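Local coordinates for fibronectin-binding protein BBK32 (Borrelia burgdorferi, PDB 6N1L) that binds fibronectin and, through a C1r-binding domain, inhibits the classical pathway of complement, at residues L122-A125 against Y126-I129; K29-N32 against T33-F37; F90-I93 against N94-H97. All coordinates share one frame; numbering follows the deposited sequence.

Contact 1 of 3, residues L122-A125 against Y126-I129; sequences LYEA and YKAI
Leu122 lays its branched end along the ring of Tyr126, one turn later in the first stretch of helix 122-147. The two side chains run side by side in the same direction, and CD1 of Leu122 comes within 3.8 Å of CE2 of Tyr126. Chi1 of -178° sets CG of Leu122 beside the carbonyl carbon, on the side from which CG and CD1 can lie against CE2 of Tyr126. The Tyr126 ring also has Leu122 O at its edge, while Tyr126 N donates to that same oxygen over 3.0 Å. The next rung is Lys127 N to Tyr123 O at 2.9 Å.

Lys127 takes two neighbours. Its CE passes CE2 of the Tyr123 ring at 4.0 Å, at an oblique angle, and NZ then arrives at the Glu124 carboxylate. The salt bridge is long, 3.2 Å from NZ to OE2 of Glu124, and both of its hydrogen bonds are weak. These are i to i+4 pairs along one helix, with an i to i+3 salt bridge.

Leu122 and Tyr126 touch helices 9-44 and 66-87; Tyr123 faces helix 9-44, its ring edge-to-face with Phe37 and its hydroxyl satisfied by Ser38 OG. The charged pair lies on the outer side, Lys127 exposed and Glu124 partly so, where the weak bonds suggest a modest electrostatic contribution that solvent may screen.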
# COMPACT_ATOMS: atom_id res chain seq x y z
N LEU A 122 -7.88 -13.74 -5.48
CA LEU A 122 -6.88 -12.66 -5.46
C LEU A 122 -7.51 -11.32 -5.83
O LEU A 122 -7.25 -10.30 -5.18
CB LEU A 122 -5.72 -12.98 -6.41
CG LEU A 122 -4.62 -11.90 -6.40
CD1 LEU A 122 -4.18 -11.60 -4.96
CD2 LEU A 122 -3.42 -12.27 -7.26
N TYR A 123 -8.31 -11.28 -6.90
CA TYR A 123 -8.94 -10.02 -7.27
C TYR A 123 -9.83 -9.50 -6.15
O TYR A 123 -9.88 -8.29 -5.89
CB TYR A 123 -9.74 -10.17 -8.57
CG TYR A 123 -10.14 -8.83 -9.13
CD1 TYR A 123 -9.17 -7.94 -9.59
CD2 TYR A 123 -11.46 -8.43 -9.15
CE1 TYR A 123 -9.52 -6.69 -10.08
CE2 TYR A 123 -11.83 -7.19 -9.65
CZ TYR A 123 -10.85 -6.33 -10.11
OH TYR A 123 -11.19 -5.09 -10.61
N GLU A 124 -10.55 -10.40 -5.47
CA GLU A 124 -11.36 -10.00 -4.34
C GLU A 124 -10.50 -9.45 -3.20
O GLU A 124 -10.94 -8.55 -2.48
CB GLU A 124 -12.20 -11.17 -3.84
CG GLU A 124 -13.26 -11.64 -4.82
CD GLU A 124 -14.26 -10.55 -5.14
OE1 GLU A 124 -14.83 -9.98 -4.19
OE2 GLU A 124 -14.47 -10.26 -6.34
N ALA A 125 -9.31 -10.00 -3.02
CA ALA A 125 -8.40 -9.50 -1.98
C ALA A 125 -8.00 -8.06 -2.27
O ALA A 125 -8.07 -7.19 -1.39
CB ALA A 125 -7.17 -10.41 -1.88
N TYR A 126 -7.60 -7.78 -3.52
CA TYR A 126 -7.32 -6.40 -3.93
C TYR A 126 -8.53 -5.51 -3.71
O TYR A 126 -8.42 -4.43 -3.11
CB TYR A 126 -6.88 -6.36 -5.40
CG TYR A 126 -5.41 -6.61 -5.64
CD1 TYR A 126 -4.46 -5.60 -5.45
CD2 TYR A 126 -4.95 -7.86 -6.05
CE1 TYR A 126 -3.12 -5.81 -5.68
CE2 TYR A 126 -3.61 -8.10 -6.28
CZ TYR A 126 -2.69 -7.08 -6.09
OH TYR A 126 -1.37 -7.31 -6.30
N LYS A 127 -9.72 -5.95 -4.17
CA LYS A 127 -10.92 -5.14 -4.00
C LYS A 127 -11.19 -4.82 -2.53
O LYS A 127 -11.71 -3.74 -2.21
CB LYS A 127 -12.13 -5.85 -4.62
CG LYS A 127 -12.43 -5.41 -6.04
CD LYS A 127 -13.90 -5.61 -6.36
CE LYS A 127 -14.25 -7.10 -6.47
NZ LYS A 127 -15.70 -7.36 -6.20
N ALA A 128 -10.85 -5.73 -1.63
CA ALA A 128 -11.06 -5.48 -0.21
C ALA A 128 -10.19 -4.34 0.34
O ALA A 128 -10.54 -3.78 1.38
CB ALA A 128 -10.80 -6.76 0.58
N ILE A 129 -9.07 -3.99 -0.30
CA ILE A 129 -8.14 -3.06 0.33
C ILE A 129 -7.88 -1.80 -0.47
O ILE A 129 -7.21 -0.90 0.03
CB ILE A 129 -6.80 -3.75 0.69
CG1 ILE A 129 -6.12 -4.41 -0.52
CG2 ILE A 129 -7.03 -4.79 1.79
CD1 ILE A 129 -5.27 -3.48 -1.35

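Contact 2 of 3, residues K29-N32 against T33-F37; sequences KIYN and TYTLF
The Tyr31 ring carries OG1 of Thr35 over one face, 3.8 Å above the plane and displaced toward the rim, with CE2 of Tyr31 the ring atom nearest that oxygen. The Tyr34 ring comes up to Tyr31 obliquely: CE1 of Tyr31 lies 3.9 Å from CD2 of Tyr34. Both tyrosines hold CG trans to the backbone nitrogen (chi1 -178° and 166°), which sends the two rings along the same flank of helix 9-44.

Thr35 OG1 is the polar junction of this flank. One water joins it to the Tyr31 hydroxyl, lying 2.7 Å from OG1 of Thr35; a second, also at OG1, donates to OD1 of Asn32 over 2.8 Å. These two bridges tie the hydroxyl over the ring to polar groups three and four residues earlier. Tyr31 O lies 3.2 Å from Thr35 OG1 and is another possible taker of its proton, the geometry not choosing. Thr35 N keeps the regular helical bond to Tyr31 O.

Thr33 uses its hydroxyl differently. OG1 donates to Lys29 O at 2.8 Å, and Thr33 N donates to the same oxygen at 3.0 Å, the two reaching it from opposite faces of the carbonyl plane. Chi1 of -55° sets OG1 beside the backbone nitrogen, where it can turn back to the preceding turn. A threonine hydroxyl bonded to the carbonyl four residues earlier, alongside the main-chain bond, is a familiar feature of helices.

Within the all-helical fold, Thr33 and Tyr34 pack against Tyr126 of helix 122-147, and Tyr31 touches Val130 there. Ile30 reaches Ile133 of that helix as well as Leu69 and Phe73 of helix 66-87, while Phe37 stacks on Phe64 in the loop before helix 66-87.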
# COMPACT_ATOMS: atom_id res chain seq x y z
N LYS A 29 2.64 1.40 -5.77
CA LYS A 29 2.98 0.14 -6.44
C LYS A 29 1.84 -0.87 -6.34
O LYS A 29 1.49 -1.53 -7.33
CB LYS A 29 4.26 -0.43 -5.85
CG LYS A 29 4.74 -1.72 -6.51
CD LYS A 29 5.90 -2.31 -5.71
CE LYS A 29 6.41 -3.59 -6.35
NZ LYS A 29 7.47 -4.23 -5.52
N ILE A 30 1.24 -0.99 -5.15
CA ILE A 30 0.12 -1.91 -4.96
C ILE A 30 -1.07 -1.48 -5.82
O ILE A 30 -1.72 -2.31 -6.47
CB ILE A 30 -0.28 -2.00 -3.48
CG1 ILE A 30 0.83 -2.64 -2.64
CG2 ILE A 30 -1.53 -2.85 -3.33
CD1 ILE A 30 0.65 -2.43 -1.10
N TYR A 31 -1.38 -0.18 -5.82
CA TYR A 31 -2.54 0.28 -6.59
C TYR A 31 -2.31 0.10 -8.09
O TYR A 31 -3.22 -0.29 -8.82
CB TYR A 31 -2.85 1.75 -6.25
CG TYR A 31 -4.07 2.25 -6.98
CD1 TYR A 31 -5.33 1.79 -6.65
CD2 TYR A 31 -3.95 3.17 -8.01
CE1 TYR A 31 -6.45 2.22 -7.34
CE2 TYR A 31 -5.06 3.63 -8.68
CZ TYR A 31 -6.31 3.15 -8.35
OH TYR A 31 -7.41 3.61 -9.04
N ASN A 32 -1.09 0.37 -8.55
CA ASN A 32 -0.78 0.16 -9.97
C ASN A 32 -0.89 -1.31 -10.35
O ASN A 32 -1.31 -1.63 -11.47
CB ASN A 32 0.62 0.70 -10.29
CG ASN A 32 0.69 2.22 -10.26
OD1 ASN A 32 -0.32 2.93 -10.29
ND2 ASN A 32 1.90 2.73 -10.23
N THR A 33 -0.53 -2.21 -9.43
CA THR A 33 -0.71 -3.64 -9.70
C THR A 33 -2.19 -3.99 -9.85
O THR A 33 -2.59 -4.69 -10.78
CB THR A 33 -0.08 -4.48 -8.59
OG1 THR A 33 1.29 -4.12 -8.42
CG2 THR A 33 -0.14 -5.98 -8.96
N TYR A 34 -3.02 -3.49 -8.93
CA TYR A 34 -4.46 -3.68 -9.05
C TYR A 34 -4.98 -3.15 -10.39
O TYR A 34 -5.76 -3.83 -11.06
CB TYR A 34 -5.14 -2.97 -7.89
CG TYR A 34 -6.62 -2.80 -8.07
CD1 TYR A 34 -7.48 -3.89 -7.97
CD2 TYR A 34 -7.16 -1.54 -8.32
CE1 TYR A 34 -8.86 -3.72 -8.14
CE2 TYR A 34 -8.53 -1.37 -8.48
CZ TYR A 34 -9.37 -2.46 -8.38
OH TYR A 34 -10.72 -2.28 -8.55
N THR A 35 -4.52 -1.98 -10.82
CA THR A 35 -5.01 -1.41 -12.08
C THR A 35 -4.65 -2.32 -13.25
O THR A 35 -5.50 -2.63 -14.11
CB THR A 35 -4.42 -0.02 -12.28
OG1 THR A 35 -4.92 0.85 -11.26
CG2 THR A 35 -4.80 0.53 -13.65
N LEU A 36 -3.40 -2.79 -13.28
CA LEU A 36 -2.94 -3.67 -14.35
C LEU A 36 -3.70 -4.99 -14.33
O LEU A 36 -4.15 -5.47 -15.39
CB LEU A 36 -1.43 -3.88 -14.22
CG LEU A 36 -0.80 -4.62 -15.41
CD1 LEU A 36 -0.94 -3.77 -16.63
CD2 LEU A 36 0.69 -4.89 -15.12
N PHE A 37 -3.82 -5.61 -13.16
CA PHE A 37 -4.59 -6.85 -13.01
C PHE A 37 -6.00 -6.67 -13.57
O PHE A 37 -6.47 -7.47 -14.39
CB PHE A 37 -4.61 -7.22 -11.52
CG PHE A 37 -5.16 -8.58 -11.19
CD1 PHE A 37 -5.31 -9.58 -12.13
CD2 PHE A 37 -5.52 -8.87 -9.88
CE1 PHE A 37 -5.81 -10.81 -11.78
CE2 PHE A 37 -6.02 -10.10 -9.52
CZ PHE A 37 -6.16 -11.08 -10.47
O HOH W 1 -7.59 1.25 -11.02
O HOH W 2 -2.93 2.77 -11.28

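Contact 3 of 3, residues F90-I93 against N94-H97; sequences FVYI and NDTH
Between Tyr92 and Thr96 the chain turns from loop into helix 93-117, with psi of Tyr92 extended at 172° and Thr96 N bonded to Tyr92 O at 3.0 Å. The Thr96 hydroxyl curls back over the same turn, its OG1 lying 2.8 Å from Tyr92 O and 3.1 Å from Ile93 O. Its proton could go to either carbonyl. Chi1 of 55° puts OG1 between the backbone nitrogen and carbonyl carbon, within reach of both oxygens.

Asp95 folds its carboxylate back into the loop, crossing both Phe90 and Tyr92 obliquely. CB of Asp95 packs 3.5 Å from CD2 of Phe90, and the carboxylate plane is only 13° from that of the Phe90 ring. Asp95 O sits at the edge of this ring. Against Tyr92, OD2 of Asp95 lies in the plane of the ring at its edge, 3.7 Å from CD2 of Tyr92, while CG2 of Val91 covers one ring face.

Tyr9 of helix 9-44 closes in on this turn, its hydroxyl bonded to both Asp95 OD2 and Val91 N. Phe90 packs on Tyr12, Leu13 and Val16 of that helix, and Asn94 ND2 binds Ile146 O near the end of helix 122-147.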
# COMPACT_ATOMS: atom_id res chain seq x y z
N PHE A 90 9.77 11.87 19.00
CA PHE A 90 9.29 13.24 18.81
C PHE A 90 8.70 13.79 20.11
O PHE A 90 8.02 13.07 20.86
CB PHE A 90 8.24 13.29 17.70
CG PHE A 90 8.79 13.02 16.30
CD1 PHE A 90 10.15 13.09 16.04
CD2 PHE A 90 7.92 12.70 15.25
CE1 PHE A 90 10.64 12.85 14.77
CE2 PHE A 90 8.41 12.46 13.98
CZ PHE A 90 9.77 12.53 13.74
N VAL A 91 8.95 15.08 20.38
CA VAL A 91 8.52 15.69 21.62
C VAL A 91 7.64 16.93 21.43
O VAL A 91 6.92 17.30 22.37
CB VAL A 91 9.72 16.05 22.52
CG1 VAL A 91 10.46 14.79 22.93
CG2 VAL A 91 10.65 17.00 21.79
N TYR A 92 7.67 17.58 20.27
CA TYR A 92 6.95 18.83 20.07
C TYR A 92 5.52 18.57 19.59
O TYR A 92 5.13 17.45 19.27
CB TYR A 92 7.71 19.73 19.10
CG TYR A 92 9.13 19.98 19.55
CD1 TYR A 92 9.40 20.76 20.67
CD2 TYR A 92 10.20 19.39 18.90
CE1 TYR A 92 10.69 20.97 21.11
CE2 TYR A 92 11.50 19.60 19.32
CZ TYR A 92 11.74 20.39 20.43
OH TYR A 92 13.03 20.59 20.85
N ILE A 93 4.73 19.64 19.55
CA ILE A 93 3.28 19.47 19.47
C ILE A 93 2.85 18.98 18.08
O ILE A 93 1.94 18.15 17.96
CB ILE A 93 2.58 20.79 19.87
CG1 ILE A 93 1.08 20.55 20.09
CG2 ILE A 93 2.84 21.90 18.86
CD1 ILE A 93 0.71 20.36 21.55
N ASN A 94 3.51 19.46 17.02
CA ASN A 94 3.14 19.07 15.67
C ASN A 94 3.65 17.67 15.32
O ASN A 94 2.91 16.87 14.74
CB ASN A 94 3.65 20.10 14.66
CG ASN A 94 5.15 19.99 14.42
OD1 ASN A 94 5.95 19.99 15.36
ND2 ASN A 94 5.54 19.88 13.15
N ASP A 95 4.90 17.36 15.67
CA ASP A 95 5.43 16.06 15.28
C ASP A 95 4.93 14.93 16.16
O ASP A 95 4.93 13.78 15.71
CB ASP A 95 6.97 16.10 15.22
CG ASP A 95 7.61 16.61 16.50
OD1 ASP A 95 6.95 16.64 17.56
OD2 ASP A 95 8.81 17.00 16.43
N THR A 96 4.47 15.20 17.39
CA THR A 96 3.78 14.15 18.12
C THR A 96 2.44 13.82 17.47
O THR A 96 1.99 12.68 17.54
CB THR A 96 3.58 14.52 19.60
OG1 THR A 96 2.89 15.78 19.70
CG2 THR A 96 4.91 14.59 20.34
N HIS A 97 1.81 14.81 16.84
CA HIS A 97 0.59 14.53 16.09
C HIS A 97 0.87 13.62 14.90
O HIS A 97 0.09 12.71 14.61
CB HIS A 97 -0.06 15.84 15.63
CG HIS A 97 -1.33 15.64 14.86
ND1 HIS A 97 -1.59 16.27 13.67
CD2 HIS A 97 -2.41 14.86 15.12
CE1 HIS A 97 -2.77 15.90 13.22
NE2 HIS A 97 -3.29 15.04 14.09

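Along the chain the order is contact 2, contact 3, contact 1, each closing before the next opens. Contacts 1 and 2 adjoin, with centres 11 Å apart, where helices 9-44 and 122-147 pack together; OH of Tyr123 and OH of Tyr34 come within 3.5 Å there, as packing. Contact 3 lies on the opposite side of the chain's centre, about 35 Å from contact 1 and 34 Å from contact 2 between centres. It is nevertheless connected to them through the fold, because the same two helices supply its partners Tyr9 and Ile146. The three contacts therefore sample two distant levels of one elongated helical bundle that forms the complement inhibitory domain.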